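Local structure of polymeric Immunoglobulin Receptor (Oncorhynchus mykiss, 5F1S) at residues 1-13 against 101-115. The protein probably binds polymeric immunoglobulins through its immunoglobulin-fold ectodomain, as polymeric Ig receptors do in mucosal immunity. Sequence-based numbering, arbitrary orientation.
Sequences RVTTVGDLAVLEG and DVTASLHINVIQGLS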
ATOM      1  N   ARG A   1     -26.591 -10.475   3.294  1.00 46.73           N
ATOM      2  CA  ARG A   1     -25.117 -10.729   3.155  1.00 41.95           C
ATOM      3  C   ARG A   1     -24.399  -9.464   2.661  1.00 37.71           C
ATOM      4  O   ARG A   1     -24.776  -8.912   1.630  1.00 37.22           O
ATOM      5  CB  ARG A   1     -24.868 -11.850   2.170  1.00 45.85           C
ATOM      6  CG  ARG A   1     -23.423 -12.322   2.128  1.00 51.77           C
ATOM      7  CD  ARG A   1     -23.278 -13.544   1.216  1.00 67.29           C
ATOM      8  NE  ARG A   1     -21.894 -14.013   1.120  1.00 72.93           N
ATOM      9  CZ  ARG A   1     -21.267 -14.726   2.054  1.00 80.93           C
ATOM     10  NH1 ARG A   1     -21.884 -15.069   3.184  1.00 90.88           N
ATOM     11  NH2 ARG A   1     -20.007 -15.092   1.855  1.00 79.59           N
ATOM     12  N   VAL A   2     -23.412  -9.021   3.411  1.00 34.47           N
ATOM     13  CA  VAL A   2     -22.519  -7.925   3.031  1.00 30.92           C
ATOM     14  C   VAL A   2     -21.107  -8.418   3.283  1.00 31.97           C
ATOM     15  O   VAL A   2     -20.861  -9.041   4.312  1.00 32.63           O
ATOM     16  CB  VAL A   2     -22.785  -6.651   3.844  1.00 31.16           C
ATOM     17  CG1 VAL A   2     -21.714  -5.587   3.534  1.00 33.36           C
ATOM     18  CG2 VAL A   2     -24.224  -6.177   3.579  1.00 32.67           C
ATOM     19  N   THR A   3     -20.217  -8.212   2.327  1.00 30.93           N
ATOM     20  CA  THR A   3     -18.856  -8.726   2.445  1.00 32.96           C
ATOM     21  C   THR A   3     -17.874  -7.682   1.935  1.00 33.91           C
ATOM     22  O   THR A   3     -18.195  -6.837   1.095  1.00 29.96           O
ATOM     23  CB  THR A   3     -18.648 -10.018   1.656  1.00 37.34           C
ATOM     24  OG1 THR A   3     -18.877  -9.788   0.272  1.00 36.32           O
ATOM     25  CG2 THR A   3     -19.636 -11.081   2.065  1.00 44.50           C
ATOM     26  N   THR A   4     -16.635  -7.820   2.380  1.00 31.59           N
ATOM     27  CA  THR A   4     -15.610  -6.906   1.949  1.00 31.09           C
ATOM     28  C   THR A   4     -14.278  -7.648   1.959  1.00 31.96           C
ATOM     29  O   THR A   4     -14.226  -8.874   2.111  1.00 34.98           O
ATOM     30  CB  THR A   4     -15.600  -5.645   2.822  1.00 33.89           C
ATOM     31  OG1 THR A   4     -14.724  -4.679   2.274  1.00 31.88           O
ATOM     32  CG2 THR A   4     -15.122  -5.923   4.258  1.00 32.21           C
ATOM     33  N   VAL A   5     -13.221  -6.914   1.699  1.00 31.82           N
ATOM     34  CA  VAL A   5     -11.892  -7.494   1.553  1.00 33.56           C
ATOM     35  C   VAL A   5     -11.293  -7.821   2.915  1.00 32.24           C
ATOM     36  O   VAL A   5     -11.791  -7.381   3.953  1.00 30.88           O
ATOM     37  CB  VAL A   5     -10.959  -6.543   0.796  1.00 33.67           C
ATOM     38  CG1 VAL A   5     -11.492  -6.297  -0.637  1.00 36.35           C
ATOM     39  CG2 VAL A   5     -10.839  -5.200   1.529  1.00 32.15           C
ATOM     40  N   GLY A   6     -10.148  -8.519   2.904  1.00 36.78           N
ATOM     41  CA  GLY A   6      -9.496  -8.860   4.147  1.00 35.09           C
ATOM     42  C   GLY A   6      -8.696  -7.704   4.708  1.00 35.76           C
ATOM     43  O   GLY A   6      -8.567  -6.653   4.098  1.00 33.63           O
ATOM     44  N   ASP A   7      -8.151  -7.909   5.901  1.00 35.71           N
ATOM     45  CA  ASP A   7      -7.489  -6.811   6.601  1.00 34.12           C
ATOM     46  C   ASP A   7      -6.370  -6.248   5.730  1.00 34.83           C
ATOM     47  O   ASP A   7      -5.716  -6.971   4.982  1.00 35.58           O
ATOM     48  CB  ASP A   7      -6.938  -7.288   7.943  1.00 36.45           C
ATOM     49  CG  ASP A   7      -8.020  -7.758   8.876  1.00 39.57           C
ATOM     50  OD1 ASP A   7      -9.198  -7.353   8.720  1.00 38.22           O
ATOM     51  OD2 ASP A   7      -7.685  -8.509   9.816  1.00 39.43           O
ATOM     52  N   LEU A   8      -6.185  -4.943   5.804  1.00 35.05           N
ATOM     53  CA  LEU A   8      -5.296  -4.209   4.901  1.00 36.46           C
ATOM     54  C   LEU A   8      -4.185  -3.594   5.707  1.00 34.01           C
ATOM     55  O   LEU A   8      -4.400  -3.164   6.840  1.00 34.77           O
ATOM     56  CB  LEU A   8      -6.006  -3.017   4.169  1.00 37.71           C
ATOM     57  CG  LEU A   8      -7.237  -3.223   3.305  1.00 37.85           C
ATOM     58  CD1 LEU A   8      -7.782  -1.892   2.840  1.00 44.95           C
ATOM     59  CD2 LEU A   8      -6.851  -4.063   2.099  1.00 43.77           C
ATOM     60  N   ALA A   9      -3.015  -3.472   5.066  1.00 32.69           N
ATOM     61  CA  ALA A   9      -1.920  -2.666   5.569  1.00 34.13           C
ATOM     62  C   ALA A   9      -1.521  -1.684   4.479  1.00 34.42           C
ATOM     63  O   ALA A   9      -1.367  -2.057   3.320  1.00 36.30           O
ATOM     64  CB  ALA A   9      -0.726  -3.537   5.989  1.00 36.70           C
ATOM     65  N   VAL A  10      -1.411  -0.425   4.831  1.00 32.71           N
ATOM     66  CA  VAL A  10      -1.143   0.592   3.840  1.00 30.63           C
ATOM     67  C   VAL A  10      -0.143   1.577   4.423  1.00 32.37           C
ATOM     68  O   VAL A  10      -0.252   1.947   5.596  1.00 32.55           O
ATOM     69  CB  VAL A  10      -2.456   1.289   3.446  1.00 36.77           C
ATOM     70  CG1 VAL A  10      -3.096   1.933   4.660  1.00 35.67           C
ATOM     71  CG2 VAL A  10      -2.211   2.327   2.405  1.00 41.17           C
ATOM     72  N   LEU A  11       0.778   2.048   3.597  1.00 30.94           N
ATOM     73  CA  LEU A  11       1.732   3.067   4.057  1.00 30.74           C
ATOM     74  C   LEU A  11       1.064   4.429   4.269  1.00 31.78           C
ATOM     75  O   LEU A  11       0.231   4.873   3.471  1.00 30.24           O
ATOM     76  CB  LEU A  11       2.846   3.235   3.032  1.00 29.38           C
ATOM     77  CG  LEU A  11       3.774   2.054   2.817  1.00 32.97           C
ATOM     78  CD1 LEU A  11       4.642   2.234   1.598  1.00 34.30           C
ATOM     79  CD2 LEU A  11       4.617   1.874   4.009  1.00 33.20           C
ATOM     80  N   GLU A  12       1.467   5.117   5.338  1.00 30.92           N
ATOM     81  CA  GLU A  12       0.893   6.417   5.666  1.00 32.43           C
ATOM     82  C   GLU A  12       1.008   7.369   4.489  1.00 31.59           C
ATOM     83  O   GLU A  12       2.049   7.469   3.844  1.00 30.66           O
ATOM     84  CB  GLU A  12       1.603   7.014   6.883  1.00 32.14           C
ATOM     85  CG  GLU A  12       0.887   8.181   7.494  1.00 36.12           C
ATOM     86  CD  GLU A  12       1.558   8.705   8.773  1.00 37.68           C
ATOM     87  OE1 GLU A  12       2.810   8.757   8.786  1.00 37.67           O
ATOM     88  OE2 GLU A  12       0.841   9.071   9.735  1.00 36.06           O
ATOM     89  N   GLY A  13      -0.101   8.034   4.181  1.00 33.02           N
ATOM     90  CA  GLY A  13      -0.170   8.918   3.045  1.00 34.34           C
ATOM     91  C   GLY A  13      -0.887   8.360   1.834  1.00 34.31           C
ATOM     92  O   GLY A  13      -1.318   9.138   0.990  1.00 34.60           O
ATOM     93  N   ASP A 101     -26.222  -9.773   8.873  1.00 36.42           N
ATOM     94  CA  ASP A 101     -26.546  -9.903   7.463  1.00 36.45           C
ATOM     95  C   ASP A 101     -26.264  -8.622   6.673  1.00 36.44           C
ATOM     96  O   ASP A 101     -26.282  -8.684   5.446  1.00 36.87           O
ATOM     97  CB  ASP A 101     -28.039 -10.242   7.258  1.00 39.59           C
ATOM     98  CG  ASP A 101     -28.395 -11.690   7.656  1.00 50.03           C
ATOM     99  OD1 ASP A 101     -27.522 -12.578   7.575  1.00 46.08           O
ATOM    100  OD2 ASP A 101     -29.581 -11.923   8.004  1.00 44.33           O
ATOM    101  N   VAL A 102     -26.096  -7.473   7.326  1.00 32.36           N
ATOM    102  CA  VAL A 102     -26.052  -6.197   6.599  1.00 32.49           C
ATOM    103  C   VAL A 102     -24.826  -5.386   6.994  1.00 34.55           C
ATOM    104  O   VAL A 102     -24.778  -4.166   6.776  1.00 32.16           O
ATOM    105  CB  VAL A 102     -27.340  -5.377   6.832  1.00 34.32           C
ATOM    106  CG1 VAL A 102     -28.469  -6.049   6.086  1.00 36.64           C
ATOM    107  CG2 VAL A 102     -27.680  -5.233   8.289  1.00 34.33           C
ATOM    108  N   THR A 103     -23.819  -6.049   7.562  1.00 32.88           N
ATOM    109  CA  THR A 103     -22.577  -5.342   7.914  1.00 33.15           C
ATOM    110  C   THR A 103     -21.389  -6.289   7.672  1.00 34.40           C
ATOM    111  O   THR A 103     -21.536  -7.513   7.570  1.00 32.11           O
ATOM    112  CB  THR A 103     -22.538  -4.866   9.393  1.00 37.66           C
ATOM    113  OG1 THR A 103     -22.566  -6.021  10.258  1.00 38.03           O
ATOM    114  CG2 THR A 103     -23.690  -3.878   9.774  1.00 37.63           C
ATOM    115  N   ALA A 104     -20.195  -5.710   7.563  1.00 31.47           N
ATOM    116  CA  ALA A 104     -18.988  -6.510   7.424  1.00 32.60           C
ATOM    117  C   ALA A 104     -17.836  -5.643   7.909  1.00 33.22           C
ATOM    118  O   ALA A 104     -17.853  -4.428   7.690  1.00 34.16           O
ATOM    119  CB  ALA A 104     -18.763  -6.996   5.977  1.00 33.41           C
ATOM    120  N   SER A 105     -16.865  -6.236   8.620  1.00 30.46           N
ATOM    121  CA  SER A 105     -15.781  -5.435   9.156  1.00 31.70           C
ATOM    122  C   SER A 105     -14.471  -5.722   8.424  1.00 29.67           C
ATOM    123  O   SER A 105     -14.269  -6.781   7.821  1.00 33.18           O
ATOM    124  CB  SER A 105     -15.536  -5.706  10.642  1.00 36.36           C
ATOM    125  OG  SER A 105     -15.332  -7.097  10.810  1.00 38.76           O
ATOM    126  N   LEU A 106     -13.530  -4.807   8.600  1.00 31.96           N
ATOM    127  CA  LEU A 106     -12.146  -5.115   8.254  1.00 35.32           C
ATOM    128  C   LEU A 106     -11.269  -4.160   9.031  1.00 31.96           C
ATOM    129  O   LEU A 106     -11.702  -3.098   9.477  1.00 30.16           O
ATOM    130  CB  LEU A 106     -11.847  -5.021   6.768  1.00 37.97           C
ATOM    131  CG  LEU A 106     -11.507  -3.609   6.279  1.00 38.96           C
ATOM    132  CD1 LEU A 106     -11.097  -3.639   4.871  1.00 44.17           C
ATOM    133  CD2 LEU A 106     -12.731  -2.767   6.474  1.00 40.27           C
ATOM    134  N   HIS A 107     -10.016  -4.556   9.182  1.00 32.93           N
ATOM    135  CA  HIS A 107      -9.064  -3.767   9.928  1.00 32.29           C
ATOM    136  C   HIS A 107      -8.131  -3.109   8.930  1.00 31.19           C
ATOM    137  O   HIS A 107      -7.710  -3.743   7.972  1.00 30.84           O
ATOM    138  CB  HIS A 107      -8.244  -4.619  10.923  1.00 34.63           C
ATOM    139  CG  HIS A 107      -7.338  -3.799  11.790  1.00 33.91           C
ATOM    140  ND1 HIS A 107      -6.014  -3.570  11.477  1.00 34.92           N
ATOM    141  CD2 HIS A 107      -7.579  -3.115  12.935  1.00 33.69           C
ATOM    142  CE1 HIS A 107      -5.474  -2.792  12.402  1.00 35.84           C
ATOM    143  NE2 HIS A 107      -6.407  -2.497  13.292  1.00 35.83           N
ATOM    144  N   ILE A 108      -7.817  -1.843   9.167  1.00 31.38           N
ATOM    145  CA  ILE A 108      -6.871  -1.088   8.345  1.00 31.83           C
ATOM    146  C   ILE A 108      -5.703  -0.690   9.247  1.00 31.11           C
ATOM    147  O   ILE A 108      -5.903  -0.043  10.276  1.00 31.90           O
ATOM    148  CB  ILE A 108      -7.509   0.169   7.720  1.00 31.38           C
ATOM    149  CG1 ILE A 108      -8.709  -0.205   6.876  1.00 34.24           C
ATOM    150  CG2 ILE A 108      -6.490   0.921   6.908  1.00 33.85           C
ATOM    151  CD1 ILE A 108      -9.516   1.045   6.266  1.00 35.66           C
ATOM    152  N   ASN A 109      -4.498  -1.107   8.875  1.00 31.45           N
ATOM    153  CA  ASN A 109      -3.290  -0.783   9.638  1.00 32.66           C
ATOM    154  C   ASN A 109      -2.479   0.173   8.790  1.00 31.74           C
ATOM    155  O   ASN A 109      -2.016  -0.200   7.710  1.00 35.39           O
ATOM    156  CB  ASN A 109      -2.502  -2.059   9.948  1.00 36.27           C
ATOM    157  CG  ASN A 109      -1.315  -1.790  10.857  1.00 37.82           C
ATOM    158  OD1 ASN A 109      -1.331  -0.836  11.644  1.00 44.12           O
ATOM    159  ND2 ASN A 109      -0.282  -2.614  10.735  1.00 44.15           N
ATOM    160  N   VAL A 110      -2.336   1.412   9.252  1.00 32.20           N
ATOM    161  CA  VAL A 110      -1.628   2.436   8.503  1.00 31.39           C
ATOM    162  C   VAL A 110      -0.218   2.504   9.072  1.00 34.96           C
ATOM    163  O   VAL A 110      -0.035   2.827  10.244  1.00 36.45           O
ATOM    164  CB  VAL A 110      -2.319   3.798   8.594  1.00 30.41           C
ATOM    165  CG1 VAL A 110      -1.595   4.803   7.687  1.00 30.73           C
ATOM    166  CG2 VAL A 110      -3.742   3.693   8.149  1.00 30.59           C
ATOM    167  N   ILE A 111       0.768   2.219   8.239  1.00 34.52           N
ATOM    168  CA  ILE A 111       2.114   1.965   8.737  1.00 35.16           C
ATOM    169  C   ILE A 111       3.077   3.049   8.284  1.00 33.86           C
ATOM    170  O   ILE A 111       2.972   3.622   7.192  1.00 34.08           O
ATOM    171  CB  ILE A 111       2.613   0.572   8.301  1.00 37.89           C
ATOM    172  CG1 ILE A 111       2.574   0.415   6.833  1.00 37.66           C
ATOM    173  CG2 ILE A 111       1.710  -0.504   8.916  1.00 38.94           C
ATOM    174  CD1 ILE A 111       3.048  -1.009   6.374  1.00 46.01           C
ATOM    175  N   GLN A 112       4.095   3.256   9.107  1.00 33.10           N
ATOM    176  CA  GLN A 112       5.183   4.167   8.782  1.00 34.46           C
ATOM    177  C   GLN A 112       6.442   3.365   8.501  1.00 35.67           C
ATOM    178  O   GLN A 112       6.806   2.490   9.291  1.00 36.75           O
ATOM    179  CB  GLN A 112       5.404   5.139   9.928  1.00 38.92           C
ATOM    180  CG  GLN A 112       4.146   5.934  10.292  1.00 37.27           C
ATOM    181  CD  GLN A 112       4.356   6.844  11.477  1.00 43.91           C
ATOM    182  OE1 GLN A 112       4.925   6.432  12.498  1.00 43.93           O
ATOM    183  NE2 GLN A 112       3.864   8.065  11.374  1.00 45.02           N
ATOM    184  N   GLY A 113       7.077   3.665   7.387  1.00 32.72           N
ATOM    185  CA  GLY A 113       8.291   3.022   6.959  1.00 36.67           C
ATOM    186  C   GLY A 113       8.298   2.754   5.482  1.00 33.23           C
ATOM    187  O   GLY A 113       7.814   3.569   4.675  1.00 31.52           O
ATOM    188  N   LEU A 114       8.868   1.595   5.106  1.00 33.14           N
ATOM    189  CA  LEU A 114       9.127   1.276   3.715  1.00 31.97           C
ATOM    190  C   LEU A 114       8.552  -0.086   3.396  1.00 33.48           C
ATOM    191  O   LEU A 114       8.407  -0.938   4.290  1.00 35.80           O
ATOM    192  CB  LEU A 114      10.633   1.257   3.341  1.00 31.85           C
ATOM    193  CG  LEU A 114      11.270   2.656   3.286  1.00 34.72           C
ATOM    194  CD1 LEU A 114      11.605   3.111   4.665  1.00 39.98           C
ATOM    195  CD2 LEU A 114      12.500   2.595   2.409  1.00 35.33           C
ATOM    196  N   SER A 115       8.216  -0.288   2.129  1.00 32.76           N
ATOM    197  CA  SER A 115       7.830  -1.622   1.645  1.00 31.57           C
ATOM    198  C   SER A 115       8.352  -1.806   0.237  1.00 34.82           C
ATOM    199  O   SER A 115       8.873  -0.881  -0.388  1.00 38.93           O
ATOM    200  CB  SER A 115       6.306  -1.811   1.661  1.00 36.44           C
ATOM    201  OG  SER A 115       5.737  -0.989   0.664  1.00 39.51           O
TER
HETATM  202  O   HOH W   1     -26.935 -12.895   4.707  1.00 52.20           O
HETATM  203  O   HOH W   2     -12.602  -8.318   6.446  1.00 39.56           O
HETATM  204  O   HOH W   3      -4.861  -4.637   9.147  1.00 34.22           O
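L8 to L11 run parallel to I108 to I111, the short strand 8-11 forming the border of the sheet beside 103-111. H107 O receives L8 N at 2.9 Å, L8 O takes N109 N, and the alternation runs on through V10 to E12 N, bound to I111 O. The beta-branched V10 and V110, on one face, lie side by side, CG1 to CG2 4.0 Å, as suits an extended strand; on the other face the longer L11 reaches I111, CD2 to CG1 3.8 Å. I111 CG1 sits between its own backbone N and carbonyl carbon (chi1 57°), which also brings it against V10 O.

A side-chain hydrogen bond closes each end of this pairing. At the start, D7 CG stands anti to its carbonyl carbon (chi1 -63°), which brings OD1 toward the neighbouring strand, where it accepts H107 N at 3.0 Å from above the carboxylate plane; a water joins L8 O to H107 ND1 at the ring edge. At the far end, E12 and Q112 lie side by side, and Q112 NE2 gives E12 OE1 a nearly straight bond of 2.9 Å within its amide plane. E12 OE2 is held by the backbone of K82, so both carboxylate oxygens are engaged.

Around T4 and V5 the two chains move apart, and they draw together again at R1, whose N binds D101 O. Side chains rather than backbone bonds make most of the contact here. V2 CG2 rests on V102 CA at 3.5 Å, A104 CB comes to 3.4 Å of V2 O, an approach that the small methyl allows, and L106 CD1 lies against V5 CG2. A water bridges V5 O and S105 O.

This switch is the split A strand of a V-set immunoglobulin domain: 2-3 pairs with 16-22 in one sheet, whereas 8-11 borders 103-111, the G strand, in the other. V2 and T4 touch C90 between the sheets, H107 packs edge-to-face with W87 of strand 86-92, and L11 reaches L134 of strand 129-135 in the second domain.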